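Local coordinates for long form salivary protein D7L1 (Culex quinquefasciatus, PDB 6V4C) that binds and sequesters adenine, adenosine and adenine nucleotides, most tightly ATP and ADP, and inhibits platelet aggregation and haemostasis during blood feeding, at residues A[178-181]-A[182-185]; A[232-235]-A[236-240]; A[276-279]-A[280-283]. All coordinates share one frame; numbering follows the deposited sequence.

The three contacts illustrate how an all-helical protein organises turns of its helices. Along the chain they follow in series: interaction 1 on helix 179-190, interaction 2 at the start of helix 235-247, interaction 3 at the start of helix 279-292. Interactions 1 and 2 have centres about 9 Å apart; they touch where Ser184 and Ile181 pack on Arg237 and Phe180 meets Tyr240, so that they form one packed unit between two helices of the odorant-binding-protein-like (PBP/GOBP) fold. Interaction 3, its centre about 28 Å from that of interaction 1 and about 30 Å from that of interaction 2, is a separate helix start at the surface, away from the ADP site.

Interaction 1: residues A[178-181]-A[182-185]; sequences PKFI and KHSN
Backbone bonds of the i to i+4 kind tie His183 N to Lys179 O, Ser184 N to Phe180 O and Asn185 N to Ile181 O, as part of helix 179-190. Of the three acceptors, Phe180 O carries the heaviest load. Besides Ser184 N, at 2.9 Å, it takes the hydroxyl of the same residue, with Ser184 OG at 2.6 Å from Phe180 O. The serine hydroxyl bends back to that oxygen because it sits between its own backbone N and carbonyl carbon (chi1 56°). The same turn lays the methylene of Ser184 over one face of the Phe180 ring, a CH-pi contact in which CB stands 4.0 Å from the ring centroid and comes closest to CE2. His183 comes obliquely to the CE1 flank of the ring: its ND1 is 4.0 Å from Phe180 CE1, which meets the imidazole at its edge and in its plane, while the two rings are inclined at 51°. Phe180 reaches across to Tyr240 on helix 235-247, where the rings meet edge-to-face, and His183 packs against helix 150-158. Thus a buried serine is satisfied within its own helix: its hydroxyl returns to the carbonyl one turn back, leaving the carbon side of the residue to pack on an aromatic face.

Interaction 2: residues A[232-235]-A[236-240]; sequences DESK and ARDYY
Ser234 and Asp238 face each other across the first turn of helix 235-247, hydroxyl against carboxylate. Ser234 OG donates to Asp238 OD2 at 2.9 Å and comes from above the carboxylate plane, 36° out of it. The other carboxylate oxygen turns to the neighbouring arginine: Arg237 presents its guanidinium side-on, and both NE and NH2 reach Asp238 OD1, with NE at 2.9 Å from it. The carboxylate lies near the guanidinium plane, at its edge. Bends at chi2 and chi3 fold the arginine chain back to make this grip possible between adjacent residues, and they also bring NH2 within 3.2 Å of Ser234 OG. Asp238 OD2 has a further donor just before the turn, the backbone N of Lys231, so the carboxylate joins the incoming loop to the helix; the surrounding donors would probably favour its ionised form.

On another side of the turn, Lys235 and Tyr239 make a more apolar pair. The lysine chain runs extended, slanting past the phenol, and its CG lies at the edge of the ring, in its plane, 3.8 Å from Tyr239 CE2; CE comes almost as near the same carbon. Its amino group continues to the carbonyl of Gly198. Beneath these side chains, Asp238 N bonds to Ser234 O and Tyr239 N to Lys235 O, the latter almost straight at 174°.

Ser234 occupies the N-cap position, yet its hydroxyl is bonded to Asp238 one turn on and makes no capping bond. This is the start of helix 235-247, which packs on helix 179-190 in the all-helical domain of PBP/GOBP type.

Interaction 3: residues A[276-279]-A[280-283]; sequences KYDA and NAMR
Two backbone N-H groups converge on one carboxylate oxygen, Asn280 N at 3.2 Å and Ala281 N at 3.3 Å from Asp278 OD1. Both bonds are weak, but together they make Asp278 a true N-cap: its carboxylate takes up amides with no preceding helical carbonyl to bond to, at the start of helix 279-292. The Ala281 N-H points fairly straight at the oxygen (160°), whereas that of Asn280 arrives at a poorer angle. Asp278 reaches forward because its CG lies opposite the backbone N (chi1 -174°), with the carboxylate beside the first turn; its OD2 rests near the methyl of Ala281. Negative charge at this end of the helix would be expected to interact favourably with the helix dipole. Met282 N divides itself between Asp278 O and Ala279 O, both bonds weak.

One residue earlier, the end of the Tyr277 side chain comes up to Met282, and the two side chains cross at about a right angle in a Met-aromatic contact. The sulfur takes an oblique position, SD lying 5.5 Å from the ring centroid and 60° off its normal. Helix 249-263 packs against the pair, with Tyr258 edge-to-face to Tyr277 and also touching Met282. Within the pair the nearest approach is made by carbon and not sulfur, Met282 CG lying 3.6 Å from Tyr277 CE1.

Interaction 1: residues A[178-181]-A[182-185]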
# COMPACT_ATOMS: atom_id res chain seq x y z
N PRO A 178 3.02 -7.81 -26.62
CA PRO A 178 1.63 -7.94 -26.15
C PRO A 178 1.48 -8.29 -24.67
O PRO A 178 0.43 -8.01 -24.10
CB PRO A 178 1.06 -9.05 -27.05
CG PRO A 178 2.26 -9.82 -27.51
CD PRO A 178 3.34 -8.79 -27.67
N LYS A 179 2.50 -8.90 -24.05
CA LYS A 179 2.40 -9.25 -22.64
C LYS A 179 2.44 -8.03 -21.73
O LYS A 179 2.03 -8.13 -20.57
CB LYS A 179 3.54 -10.20 -22.25
CG LYS A 179 3.51 -11.56 -22.92
CD LYS A 179 4.86 -12.25 -22.74
CE LYS A 179 4.77 -13.74 -23.00
NZ LYS A 179 6.09 -14.40 -22.80
N PHE A 180 2.93 -6.89 -22.22
CA PHE A 180 3.07 -5.71 -21.37
C PHE A 180 1.72 -5.12 -20.98
O PHE A 180 1.65 -4.38 -19.99
CB PHE A 180 3.95 -4.66 -22.03
CG PHE A 180 4.36 -3.55 -21.10
CD1 PHE A 180 5.37 -3.75 -20.17
CD2 PHE A 180 3.74 -2.31 -21.15
CE1 PHE A 180 5.75 -2.73 -19.30
CE2 PHE A 180 4.11 -1.29 -20.29
CZ PHE A 180 5.12 -1.50 -19.36
N ILE A 181 0.65 -5.42 -21.72
CA ILE A 181 -0.67 -4.96 -21.31
C ILE A 181 -1.07 -5.61 -19.99
O ILE A 181 -1.55 -4.93 -19.07
CB ILE A 181 -1.70 -5.21 -22.43
CG1 ILE A 181 -1.37 -4.33 -23.65
CG2 ILE A 181 -3.10 -4.93 -21.93
CD1 ILE A 181 -2.35 -4.47 -24.79
N LYS A 182 -0.86 -6.92 -19.87
CA LYS A 182 -1.16 -7.60 -18.61
C LYS A 182 -0.20 -7.17 -17.51
O LYS A 182 -0.60 -7.00 -16.36
CB LYS A 182 -1.07 -9.11 -18.80
CG LYS A 182 -2.09 -9.72 -19.74
CD LYS A 182 -1.91 -11.24 -19.78
CE LYS A 182 -2.62 -11.88 -20.96
NZ LYS A 182 -2.29 -13.33 -21.05
N HIS A 183 1.08 -7.00 -17.85
CA HIS A 183 2.09 -6.68 -16.84
C HIS A 183 1.87 -5.29 -16.28
O HIS A 183 1.90 -5.09 -15.05
CB HIS A 183 3.49 -6.83 -17.44
CG HIS A 183 4.59 -6.62 -16.45
ND1 HIS A 183 5.46 -5.55 -16.52
CD2 HIS A 183 4.96 -7.33 -15.36
CE1 HIS A 183 6.32 -5.62 -15.52
NE2 HIS A 183 6.04 -6.69 -14.80
N SER A 184 1.65 -4.30 -17.14
CA SER A 184 1.44 -2.94 -16.67
C SER A 184 0.11 -2.79 -15.95
O SER A 184 -0.02 -1.94 -15.06
CB SER A 184 1.59 -1.93 -17.81
OG SER A 184 0.72 -2.24 -18.88
N ASN A 185 -0.90 -3.59 -16.31
CA ASN A 185 -2.12 -3.61 -15.51
C ASN A 185 -1.84 -4.11 -14.10
O ASN A 185 -2.33 -3.55 -13.11
CB ASN A 185 -3.18 -4.48 -16.19
CG ASN A 185 -4.45 -4.59 -15.38
OD1 ASN A 185 -5.22 -3.63 -15.27
ND2 ASN A 185 -4.69 -5.77 -14.80

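Interaction 2: residues A[232-235]-A[236-240]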
# COMPACT_ATOMS: atom_id res chain seq x y z
N ASP A 232 -10.39 0.60 -22.77
CA ASP A 232 -10.55 -0.25 -21.59
C ASP A 232 -9.85 -1.59 -21.72
O ASP A 232 -9.54 -2.22 -20.70
CB ASP A 232 -12.03 -0.43 -21.26
CG ASP A 232 -12.58 0.71 -20.41
OD1 ASP A 232 -12.57 1.87 -20.88
OD2 ASP A 232 -13.03 0.44 -19.28
N GLU A 233 -9.59 -2.06 -22.95
CA GLU A 233 -8.85 -3.31 -23.11
C GLU A 233 -7.41 -3.17 -22.63
O GLU A 233 -6.82 -4.15 -22.16
CB GLU A 233 -8.89 -3.77 -24.56
N SER A 234 -6.84 -1.97 -22.74
CA SER A 234 -5.45 -1.71 -22.37
C SER A 234 -5.36 -0.44 -21.54
O SER A 234 -4.48 0.41 -21.76
CB SER A 234 -4.57 -1.61 -23.61
OG SER A 234 -5.03 -0.59 -24.48
N LYS A 235 -6.25 -0.29 -20.56
CA LYS A 235 -6.42 0.99 -19.88
C LYS A 235 -5.17 1.37 -19.10
O LYS A 235 -4.63 2.48 -19.28
CB LYS A 235 -7.64 0.94 -18.97
CG LYS A 235 -8.04 2.30 -18.42
CD LYS A 235 -9.27 2.20 -17.54
CE LYS A 235 -9.75 3.57 -17.10
NZ LYS A 235 -10.88 3.48 -16.13
N ALA A 236 -4.69 0.48 -18.23
CA ALA A 236 -3.52 0.80 -17.42
C ALA A 236 -2.30 1.06 -18.30
O ALA A 236 -1.55 2.02 -18.08
CB ALA A 236 -3.24 -0.33 -16.43
N ARG A 237 -2.09 0.21 -19.31
CA ARG A 237 -0.95 0.39 -20.21
C ARG A 237 -0.97 1.77 -20.84
O ARG A 237 0.07 2.44 -20.92
CB ARG A 237 -0.97 -0.70 -21.28
CG ARG A 237 0.34 -0.88 -22.07
CD ARG A 237 0.46 0.08 -23.25
NE ARG A 237 -0.76 0.11 -24.07
CZ ARG A 237 -0.96 -0.65 -25.14
NH1 ARG A 237 -0.03 -1.52 -25.52
NH2 ARG A 237 -2.09 -0.56 -25.82
N ASP A 238 -2.14 2.22 -21.30
CA ASP A 238 -2.22 3.50 -22.01
C ASP A 238 -1.94 4.67 -21.08
O ASP A 238 -1.20 5.60 -21.44
CB ASP A 238 -3.58 3.64 -22.68
CG ASP A 238 -3.83 2.57 -23.74
OD1 ASP A 238 -2.84 2.06 -24.32
OD2 ASP A 238 -5.00 2.25 -24.00
N TYR A 239 -2.52 4.66 -19.87
CA TYR A 239 -2.22 5.72 -18.92
C TYR A 239 -0.77 5.66 -18.46
O TYR A 239 -0.12 6.69 -18.30
CB TYR A 239 -3.17 5.63 -17.72
CG TYR A 239 -4.55 6.20 -17.99
CD1 TYR A 239 -4.73 7.57 -18.16
CD2 TYR A 239 -5.66 5.37 -18.08
CE1 TYR A 239 -5.99 8.10 -18.40
CE2 TYR A 239 -6.92 5.90 -18.32
CZ TYR A 239 -7.08 7.26 -18.48
OH TYR A 239 -8.33 7.78 -18.73
N TYR A 240 -0.26 4.44 -18.24
CA TYR A 240 1.16 4.25 -17.92
C TYR A 240 2.04 4.91 -18.97
O TYR A 240 2.96 5.66 -18.64
CB TYR A 240 1.43 2.75 -17.84
CG TYR A 240 2.83 2.31 -17.47
CD1 TYR A 240 3.85 2.33 -18.40
CD2 TYR A 240 3.11 1.82 -16.20
CE1 TYR A 240 5.12 1.90 -18.08
CE2 TYR A 240 4.38 1.38 -15.87
CZ TYR A 240 5.38 1.43 -16.82
OH TYR A 240 6.65 1.00 -16.50

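Interaction 3: residues A[276-279]-A[280-283]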
# COMPACT_ATOMS: atom_id res chain seq x y z
N LYS A 276 15.71 8.29 3.72
CA LYS A 276 16.05 9.33 2.77
C LYS A 276 16.40 8.71 1.42
O LYS A 276 17.06 7.67 1.35
CB LYS A 276 17.26 10.14 3.26
CG LYS A 276 17.01 10.91 4.54
CD LYS A 276 15.89 11.92 4.35
N TYR A 277 15.95 9.36 0.34
CA TYR A 277 16.28 8.89 -1.00
C TYR A 277 17.77 9.11 -1.26
O TYR A 277 18.30 10.21 -1.04
CB TYR A 277 15.44 9.63 -2.04
CG TYR A 277 15.77 9.22 -3.46
CD1 TYR A 277 15.37 7.98 -3.96
CD2 TYR A 277 16.47 10.06 -4.31
CE1 TYR A 277 15.67 7.59 -5.25
CE2 TYR A 277 16.78 9.68 -5.61
CZ TYR A 277 16.37 8.45 -6.07
OH TYR A 277 16.67 8.06 -7.36
N ASP A 278 18.44 8.06 -1.72
CA ASP A 278 19.88 8.09 -1.99
C ASP A 278 20.08 7.61 -3.42
O ASP A 278 20.09 6.40 -3.68
CB ASP A 278 20.64 7.22 -0.99
CG ASP A 278 22.15 7.32 -1.14
OD1 ASP A 278 22.64 7.94 -2.10
OD2 ASP A 278 22.85 6.77 -0.27
N ALA A 279 20.25 8.56 -4.36
CA ALA A 279 20.39 8.19 -5.76
C ALA A 279 21.63 7.35 -6.00
O ALA A 279 21.63 6.47 -6.88
CB ALA A 279 20.41 9.44 -6.64
N ASN A 280 22.70 7.58 -5.23
CA ASN A 280 23.91 6.78 -5.39
C ASN A 280 23.66 5.33 -4.99
O ASN A 280 24.11 4.41 -5.67
CB ASN A 280 25.05 7.39 -4.58
CG ASN A 280 26.28 6.51 -4.55
OD1 ASN A 280 26.97 6.35 -5.56
ND2 ASN A 280 26.57 5.93 -3.39
N ALA A 281 22.95 5.12 -3.88
CA ALA A 281 22.64 3.76 -3.45
C ALA A 281 21.67 3.06 -4.40
O ALA A 281 21.68 1.82 -4.47
CB ALA A 281 22.06 3.77 -2.04
N MET A 282 20.86 3.82 -5.15
CA MET A 282 19.85 3.21 -6.01
C MET A 282 20.47 2.45 -7.18
O MET A 282 19.85 1.51 -7.68
CB MET A 282 18.88 4.27 -6.53
CG MET A 282 17.86 4.73 -5.50
SD MET A 282 16.77 3.40 -4.95
CE MET A 282 16.00 2.92 -6.49
N ARG A 283 21.66 2.84 -7.62
CA ARG A 283 22.28 2.18 -8.77
C ARG A 283 22.49 0.69 -8.51
O ARG A 283 22.17 -0.14 -9.36
CB ARG A 283 23.61 2.86 -9.12
CG ARG A 283 23.48 4.24 -9.74
CD ARG A 283 24.82 4.71 -10.28
NE ARG A 283 25.32 3.82 -11.33
CZ ARG A 283 26.58 3.81 -11.77
NH1 ARG A 283 27.48 4.63 -11.24
NH2 ARG A 283 26.94 2.96 -12.73